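Local coordinates for prolyl 4-hydroxylase (Paramecium bursaria Chlorella virus 1, PDB 5C5T), which probably hydroxylates prolyl residues of collagen-like proteins as a metal-dependent dioxygenase that uses 2-oxoglutarate as co-substrate, at residues Asp42-Asp47 with Gln102-Glu107; Ile58-Ile63 with Pro92-Val97. All coordinates share one frame; numbering follows the deposited sequence.

Interaction 1. Residues Asp42-Asp47 with Gln102-Glu107; sequences DGFLSD and QKKTRE
Lys-104 lies across one face of the Phe-44 ring and reaches on to the backbone of the same residue. The two side chains run antiparallel past one another, the phenylalanine heading toward helix 96-109 and the lysine out from it. Close to the helix, the lysine CB sits 3.5 Å from CZ of Phe-44, at the far end of the ring. The chain then bends at chi3, which carries CE over the ring face, nearer the ring's margin than its middle, in a CH-pi contact at 4.3 Å from CE to the ring centroid. Beyond it NZ also lies over the face, as a cation-pi partner, and donates to Phe-44 O over 2.8 Å. The ammonium approaches that oxygen at a C=O...N angle of 131° and is tilted 17° from the carbonyl plane. One lysine thus holds both the ring and the main chain of Phe-44. With CG of Phe-44 anti to the backbone N (chi1 -173°), the ring extends toward the helix, and its CZ lies 3.9 Å from Thr-105 OG1, which approaches the ring obliquely. That hydroxyl is already bonded to Ile-101 O one turn back, so its contact with the ring is simple packing. The segment 42-47 links strand 38-41 to helix 47-59, where Ser-46 is the N-cap. On the sheet, Phe-44 packs on Leu-157 and Val-159 and Thr-105 on Leu-157, all of strand 153-160, while Leu-45 fits against Val-97 and Ile-101; the contact therefore joins this connection and helix 96-109 over the six-stranded antiparallel sheet.

Interaction 2. Residues Ile58-Ile63 with Pro92-Val97; sequences IKKGLI and PGEHEV
Lys-60 and Glu-94 approach from opposite directions and join in a salt bridge, the one direct contact between these two segments. The ammonium NZ of Lys-60 lies 2.9 Å from Glu-94 OE2, which receives it through its syn lone pair. A second, weak bond runs from the same NZ to Glu-94 OE1 at 3.4 Å, making the grip on the carboxylate lopsided. The two chains are shaped differently. That of Glu-94 leaves the backbone with CG anti to N (chi1 -177°) and stays extended, which carries the carboxylate well away from its own main chain. In Lys-60, CD already lies beside the acid, 3.4 Å from Glu-94 OE2; a bend at chi3 keeps CE alongside it, and a further bend at chi4 turns NZ to the carboxylate. The lysine stands where helix 47-59 ends, just ahead of Gly-61, whose positive phi belongs to a Schellman motif. Next to Glu-94, His-95 caps the start of helix 96-109: its ND1 accepts from Val-97 N at 3.1 Å, in the plane of the ring and nearly straight at 169°. The main polar partners of the two charged groups are backbone atoms: Lys-60 NZ donates to Trp-89 O, and Glu-94 OE1 accepts from Met-91 N. The ion pair is laid over these bonds, together with a cation-pi contact of Lys-60 with Phe-90. Solvent probably softens the pair at this surface position, but the backbone partners probably help to fix the orientation of both ends, tying the close of one helix to the turn leading into the next.

In the fold
Interactions 1 and 2 bridge the same two parts of the chain, the region of helix 47-59 and that of helix 96-109, with their centres about 17 Å apart. Interaction 2 falls within the span of chain that interaction 1 brackets: residues 42-47 lead into the first helix, 58-63 end it, 92-97 lead into the second, and 102-107 lie farther along it. A packing contact of Leu-45 CD1 with Val-97 CG1, 3.8 Å, connects the pair directly. Interaction 1, partly buried, joins the connection before helix 47-59 to helix 96-109, with Thr-105 about 10 Å from 2-oxoglutarate-binding Asn-221 between side chains. Interaction 2, superficial and away from the metal and 2-oxoglutarate sites, joins the end of helix 47-59 to the turn before helix 96-109.

Interaction 1. Residues Asp42-Asp47 with Gln102-Glu107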
ATOM      1  N   ASP A  42       6.312  12.264   1.490  1.00 14.15           N
ATOM      2  CA  ASP A  42       6.200  12.929   0.188  1.00 13.69           C
ATOM      3  C   ASP A  42       7.474  12.717  -0.655  1.00 13.96           C
ATOM      4  O   ASP A  42       8.556  12.639  -0.103  1.00 17.85           O
ATOM      5  CB  ASP A  42       5.940  14.408   0.383  1.00 19.41           C
ATOM      6  CG  ASP A  42       4.560  14.682   0.895  1.00 24.84           C
ATOM      7  OD1 ASP A  42       3.581  14.020   0.467  1.00 20.36           O
ATOM      8  OD2 ASP A  42       4.446  15.586   1.737  1.00 27.63           O
ATOM      9  N   GLY A  43       7.320  12.651  -1.972  1.00 16.61           N
ATOM     10  CA  GLY A  43       8.424  12.466  -2.886  1.00 18.67           C
ATOM     11  C   GLY A  43       9.173  11.164  -2.778  1.00 17.82           C
ATOM     12  O   GLY A  43      10.343  11.078  -3.153  1.00 21.90           O
ATOM     13  N   PHE A  44       8.479  10.130  -2.298  1.00 12.54           N
ATOM     14  CA  PHE A  44       9.054   8.794  -2.228  1.00 15.20           C
ATOM     15  C   PHE A  44       9.511   8.346  -3.621  1.00 12.02           C
ATOM     16  O   PHE A  44      10.601   7.797  -3.734  1.00 15.05           O
ATOM     17  CB  PHE A  44       8.033   7.821  -1.642  1.00 14.10           C
ATOM     18  CG  PHE A  44       8.558   6.442  -1.363  1.00 11.54           C
ATOM     19  CD1 PHE A  44       9.293   6.182  -0.195  1.00 17.60           C
ATOM     20  CD2 PHE A  44       8.360   5.397  -2.256  1.00 12.29           C
ATOM     21  CE1 PHE A  44       9.763   4.887   0.072  1.00 16.07           C
ATOM     22  CE2 PHE A  44       8.839   4.126  -2.002  1.00 14.56           C
ATOM     23  CZ  PHE A  44       9.554   3.868  -0.839  1.00 17.28           C
ATOM     24  N   LEU A  45       8.676   8.562  -4.644  1.00 13.62           N
ATOM     25  CA  LEU A  45       9.119   8.451  -6.057  1.00 15.81           C
ATOM     26  C   LEU A  45       9.061   9.780  -6.727  1.00 13.70           C
ATOM     27  O   LEU A  45       8.183  10.574  -6.392  1.00 14.41           O
ATOM     28  CB  LEU A  45       8.249   7.478  -6.860  1.00 12.71           C
ATOM     29  CG  LEU A  45       8.314   5.990  -6.499  1.00 15.19           C
ATOM     30  CD1 LEU A  45       7.388   5.156  -7.400  1.00 16.10           C
ATOM     31  CD2 LEU A  45       9.764   5.458  -6.529  1.00 18.89           C
ATOM     32  N   SER A  46       9.932  10.030  -7.719  1.00 13.69           N
ATOM     33  CA  SER A  46       9.740  11.231  -8.532  1.00 14.28           C
ATOM     34  C   SER A  46       8.514  11.120  -9.437  1.00 15.43           C
ATOM     35  O   SER A  46       7.992  10.024  -9.696  1.00 14.36           O
ATOM     36  CB  SER A  46      10.950  11.516  -9.385  1.00 15.18           C
ATOM     37  OG  SER A  46      10.996  10.598 -10.475  1.00 17.83           O
ATOM     38  N   ASP A  47       8.064  12.255  -9.928  1.00 15.62           N
ATOM     39  CA  ASP A  47       6.935  12.276 -10.850  1.00 17.25           C
ATOM     40  C   ASP A  47       7.251  11.437 -12.116  1.00 15.11           C
ATOM     41  O   ASP A  47       6.409  10.664 -12.574  1.00 14.25           O
ATOM     42  CB  ASP A  47       6.554  13.704 -11.256  1.00 24.53           C
ATOM     43  CG  ASP A  47       5.808  14.481 -10.153  1.00 24.69           C
ATOM     44  OD1 ASP A  47       5.676  14.002  -9.012  1.00 20.25           O
ATOM     45  OD2 ASP A  47       5.327  15.601 -10.442  1.00 25.86           O
ATOM     46  N   GLN A 102      11.521  -1.103  -3.698  1.00 14.10           N
ATOM     47  CA  GLN A 102      11.915  -2.124  -2.724  1.00 17.64           C
ATOM     48  C   GLN A 102      13.158  -1.713  -1.984  1.00 17.00           C
ATOM     49  O   GLN A 102      13.253  -1.874  -0.770  1.00 19.11           O
ATOM     50  CB  GLN A 102      12.112  -3.450  -3.435  1.00 19.88           C
ATOM     51  CG  GLN A 102      10.791  -3.931  -4.027  1.00 21.55           C
ATOM     52  CD  GLN A 102      10.846  -5.341  -4.498  1.00 23.10           C
ATOM     53  OE1 GLN A 102      11.907  -5.789  -5.018  1.00 22.03           O
ATOM     54  NE2 GLN A 102       9.722  -6.083  -4.317  1.00 18.71           N
ATOM     55  N   LYS A 103      14.087  -1.111  -2.700  1.00 14.74           N
ATOM     56  CA  LYS A 103      15.286  -0.557  -2.046  1.00 16.41           C
ATOM     57  C   LYS A 103      14.957   0.488  -0.971  1.00 18.88           C
ATOM     58  O   LYS A 103      15.460   0.403   0.134  1.00 20.19           O
ATOM     59  CB  LYS A 103      16.222   0.055  -3.083  1.00 21.86           C
ATOM     60  CG  LYS A 103      17.557   0.549  -2.491  1.00 25.73           C
ATOM     61  CD  LYS A 103      18.456   1.126  -3.566  1.00 26.68           C
ATOM     62  CE  LYS A 103      19.877   1.300  -3.046  1.00 36.46           C
ATOM     63  NZ  LYS A 103      19.974   2.565  -2.307  1.00 39.65           N
ATOM     64  N   LYS A 104      14.120   1.466  -1.292  1.00 15.53           N
ATOM     65  CA  LYS A 104      13.762   2.478  -0.318  1.00 14.54           C
ATOM     66  C   LYS A 104      12.913   1.930   0.803  1.00 15.87           C
ATOM     67  O   LYS A 104      12.964   2.458   1.925  1.00 17.91           O
ATOM     68  CB  LYS A 104      13.058   3.624  -1.011  1.00 15.21           C
ATOM     69  CG  LYS A 104      13.942   4.316  -1.969  1.00 16.94           C
ATOM     70  CD  LYS A 104      13.332   5.534  -2.574  1.00 20.98           C
ATOM     71  CE  LYS A 104      13.087   6.555  -1.516  1.00 22.00           C
ATOM     72  NZ  LYS A 104      12.927   7.884  -2.106  1.00 17.91           N
ATOM     73  N   THR A 105      12.122   0.894   0.515  1.00 17.27           N
ATOM     74  CA  THR A 105      11.302   0.289   1.567  1.00 15.72           C
ATOM     75  C   THR A 105      12.250  -0.423   2.544  1.00 14.72           C
ATOM     76  O   THR A 105      12.108  -0.317   3.748  1.00 14.43           O
ATOM     77  CB  THR A 105      10.245  -0.686   0.996  1.00 14.44           C
ATOM     78  OG1 THR A 105       9.351   0.049   0.148  1.00 16.48           O
ATOM     79  CG2 THR A 105       9.464  -1.382   2.071  1.00 12.79           C
ATOM     80  N   ARG A 106      13.222  -1.143   2.019  1.00 15.54           N
ATOM     81  CA  ARG A 106      14.174  -1.829   2.878  1.00 16.17           C
ATOM     82  C   ARG A 106      14.966  -0.826   3.738  1.00 20.90           C
ATOM     83  O   ARG A 106      15.129  -1.024   4.967  1.00 20.86           O
ATOM     84  CB  ARG A 106      15.064  -2.709   1.973  1.00 17.33           C
ATOM     85  CG  ARG A 106      16.197  -3.387   2.683  1.00 22.76           C
ATOM     86  CD  ARG A 106      16.896  -4.303   1.704  1.00 31.26           C
ATOM     87  NE  ARG A 106      17.637  -3.507   0.719  1.00 40.74           N
ATOM     88  CZ  ARG A 106      17.357  -3.395  -0.585  1.00 42.69           C
ATOM     89  NH1 ARG A 106      16.326  -4.031  -1.154  1.00 44.53           N
ATOM     90  NH2 ARG A 106      18.143  -2.634  -1.339  1.00 45.45           N
ATOM     91  N   GLU A 107      15.419   0.265   3.136  1.00 20.40           N
ATOM     92  CA  GLU A 107      16.149   1.279   3.892  1.00 16.91           C
ATOM     93  C   GLU A 107      15.280   1.888   5.002  1.00 17.63           C
ATOM     94  O   GLU A 107      15.771   2.192   6.079  1.00 21.85           O
ATOM     95  CB  GLU A 107      16.655   2.357   2.953  1.00 18.51           C
ATOM     96  CG  GLU A 107      17.698   1.818   1.999  1.00 29.51           C
ATOM     97  CD  GLU A 107      18.176   2.848   0.992  1.00 32.64           C
ATOM     98  OE1 GLU A 107      17.416   3.797   0.710  1.00 33.81           O
ATOM     99  OE2 GLU A 107      19.317   2.699   0.502  1.00 37.18           O
TER

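Interaction 2. Residues Ile58-Ile63 with Pro92-Val97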
ATOM      1  N   ILE A  58       0.293  -0.312 -17.794  1.00 12.04           N
ATOM      2  CA  ILE A  58      -0.650  -0.261 -18.918  1.00 13.23           C
ATOM      3  C   ILE A  58      -0.215  -1.279 -19.971  1.00 12.67           C
ATOM      4  O   ILE A  58      -1.061  -2.007 -20.508  1.00 14.39           O
ATOM      5  CB  ILE A  58      -0.731   1.165 -19.469  1.00 14.37           C
ATOM      6  CG1 ILE A  58      -1.484   2.072 -18.478  1.00 17.17           C
ATOM      7  CG2 ILE A  58      -1.445   1.211 -20.836  1.00 15.84           C
ATOM      8  CD1 ILE A  58      -1.356   3.561 -18.817  1.00 20.48           C
ATOM      9  N   LYS A  59       1.086  -1.357 -20.251  1.00 15.73           N
ATOM     10  CA  LYS A  59       1.582  -2.334 -21.242  1.00 16.28           C
ATOM     11  C   LYS A  59       1.314  -3.794 -20.828  1.00 16.86           C
ATOM     12  O   LYS A  59       1.240  -4.666 -21.702  1.00 21.47           O
ATOM     13  CB  LYS A  59       3.074  -2.104 -21.522  1.00 17.55           C
ATOM     14  CG  LYS A  59       3.318  -0.847 -22.390  1.00 22.39           C
ATOM     15  CD  LYS A  59       4.667  -0.907 -23.117  1.00 38.79           C
ATOM     16  CE  LYS A  59       4.920   0.332 -23.976  1.00 44.16           C
ATOM     17  NZ  LYS A  59       5.681   1.369 -23.218  1.00 44.79           N
ATOM     18  N   LYS A  60       1.124  -4.038 -19.529  1.00 13.90           N
ATOM     19  CA  LYS A  60       0.775  -5.362 -19.001  1.00 15.42           C
ATOM     20  C   LYS A  60      -0.727  -5.618 -18.925  1.00 12.63           C
ATOM     21  O   LYS A  60      -1.152  -6.686 -18.449  1.00 14.08           O
ATOM     22  CB  LYS A  60       1.404  -5.548 -17.615  1.00 16.59           C
ATOM     23  CG  LYS A  60       2.894  -5.674 -17.673  1.00 15.62           C
ATOM     24  CD  LYS A  60       3.550  -5.274 -16.340  1.00 16.84           C
ATOM     25  CE  LYS A  60       3.200  -6.144 -15.136  1.00 15.38           C
ATOM     26  NZ  LYS A  60       3.772  -7.497 -15.210  1.00 15.69           N
ATOM     27  N   GLY A  61      -1.533  -4.647 -19.347  1.00 15.32           N
ATOM     28  CA  GLY A  61      -2.960  -4.826 -19.466  1.00 17.86           C
ATOM     29  C   GLY A  61      -3.790  -4.148 -18.394  1.00 18.47           C
ATOM     30  O   GLY A  61      -4.991  -4.458 -18.270  1.00 30.00           O
ATOM     31  N   LEU A  62      -3.192  -3.226 -17.643  1.00 16.51           N
ATOM     32  CA  LEU A  62      -3.896  -2.654 -16.466  1.00 20.27           C
ATOM     33  C   LEU A  62      -5.285  -2.149 -16.814  1.00 30.58           C
ATOM     34  O   LEU A  62      -6.208  -2.318 -16.018  1.00 32.30           O
ATOM     35  CB  LEU A  62      -3.092  -1.519 -15.817  1.00 14.63           C
ATOM     36  CG  LEU A  62      -3.706  -0.786 -14.628  1.00 15.26           C
ATOM     37  CD1 LEU A  62      -3.871  -1.753 -13.473  1.00 21.20           C
ATOM     38  CD2 LEU A  62      -2.850   0.426 -14.212  1.00 20.46           C
ATOM     39  N   ILE A  63      -5.453  -1.524 -17.978  1.00 24.45           N
ATOM     40  CA  ILE A  63      -6.751  -0.905 -18.276  1.00 30.77           C
ATOM     41  C   ILE A  63      -7.710  -1.909 -18.934  1.00 35.24           C
ATOM     42  O   ILE A  63      -7.515  -2.313 -20.073  1.00 39.45           O
ATOM     43  CB  ILE A  63      -6.549   0.356 -19.121  1.00 30.36           C
ATOM     44  CG1 ILE A  63      -5.793   1.397 -18.290  1.00 30.35           C
ATOM     45  CG2 ILE A  63      -7.895   0.948 -19.523  1.00 40.60           C
ATOM     46  CD1 ILE A  63      -5.407   2.634 -19.033  1.00 36.55           C
ATOM     47  N   PRO A  92       9.838  -9.951  -9.468  1.00 15.51           N
ATOM     48  CA  PRO A  92      11.074  -9.396  -8.908  1.00 22.47           C
ATOM     49  C   PRO A  92      12.006  -9.005 -10.051  1.00 20.79           C
ATOM     50  O   PRO A  92      12.150  -9.774 -11.014  1.00 18.25           O
ATOM     51  CB  PRO A  92      11.635 -10.541  -8.077  1.00 22.02           C
ATOM     52  CG  PRO A  92      10.442 -11.398  -7.729  1.00 21.98           C
ATOM     53  CD  PRO A  92       9.521 -11.277  -8.912  1.00 16.93           C
ATOM     54  N   GLY A  93      12.568  -7.799 -10.009  1.00 22.76           N
ATOM     55  CA  GLY A  93      13.508  -7.381 -11.037  1.00 27.20           C
ATOM     56  C   GLY A  93      12.946  -7.058 -12.418  1.00 21.06           C
ATOM     57  O   GLY A  93      13.693  -6.774 -13.345  1.00 19.94           O
ATOM     58  N   GLU A  94      11.612  -7.035 -12.550  1.00 22.36           N
ATOM     59  CA  GLU A  94      10.981  -6.804 -13.841  1.00 18.06           C
ATOM     60  C   GLU A  94      11.242  -5.381 -14.334  1.00 17.02           C
ATOM     61  O   GLU A  94      11.411  -5.146 -15.537  1.00 18.88           O
ATOM     62  CB  GLU A  94       9.457  -7.070 -13.756  1.00 12.98           C
ATOM     63  CG  GLU A  94       8.752  -6.925 -15.067  1.00 12.90           C
ATOM     64  CD  GLU A  94       7.310  -7.348 -15.050  1.00 14.59           C
ATOM     65  OE1 GLU A  94       6.932  -8.132 -14.155  1.00 16.64           O
ATOM     66  OE2 GLU A  94       6.552  -6.931 -15.973  1.00 15.28           O
ATOM     67  N   HIS A  95      11.241  -4.444 -13.387  1.00 16.91           N
ATOM     68  CA  HIS A  95      11.303  -3.020 -13.700  1.00 19.64           C
ATOM     69  C   HIS A  95      12.133  -2.221 -12.686  1.00 17.66           C
ATOM     70  O   HIS A  95      12.073  -2.453 -11.492  1.00 20.10           O
ATOM     71  CB  HIS A  95       9.899  -2.463 -13.787  1.00 26.71           C
ATOM     72  CG  HIS A  95       9.837  -1.206 -14.573  1.00 26.94           C
ATOM     73  ND1 HIS A  95      10.330  -0.011 -14.095  1.00 28.52           N
ATOM     74  CD2 HIS A  95       9.424  -0.969 -15.839  1.00 28.75           C
ATOM     75  CE1 HIS A  95      10.197   0.918 -15.022  1.00 31.71           C
ATOM     76  NE2 HIS A  95       9.642   0.366 -16.088  1.00 33.65           N
ATOM     77  N   GLU A  96      12.961  -1.309 -13.191  1.00 21.43           N
ATOM     78  CA  GLU A  96      13.829  -0.547 -12.328  1.00 16.86           C
ATOM     79  C   GLU A  96      13.078   0.296 -11.287  1.00 14.11           C
ATOM     80  O   GLU A  96      13.588   0.467 -10.179  1.00 17.99           O
ATOM     81  CB  GLU A  96      14.766   0.361 -13.168  1.00 22.93           C
ATOM     82  CG  GLU A  96      14.050   1.394 -14.018  1.00 27.60           C
ATOM     83  CD  GLU A  96      13.935   2.764 -13.351  1.00 33.74           C
ATOM     84  OE1 GLU A  96      14.467   2.934 -12.234  1.00 40.65           O
ATOM     85  OE2 GLU A  96      13.305   3.668 -13.949  1.00 41.83           O
ATOM     86  N   VAL A  97      11.868   0.761 -11.574  1.00 14.26           N
ATOM     87  CA  VAL A  97      11.131   1.570 -10.572  1.00 15.31           C
ATOM     88  C   VAL A  97      10.631   0.648  -9.443  1.00 15.64           C
ATOM     89  O   VAL A  97      10.532   1.082  -8.313  1.00 16.84           O
ATOM     90  CB  VAL A  97       9.974   2.400 -11.174  1.00 15.48           C
ATOM     91  CG1 VAL A  97       9.184   3.153 -10.081  1.00 15.45           C
ATOM     92  CG2 VAL A  97      10.492   3.419 -12.183  1.00 17.72           C
TER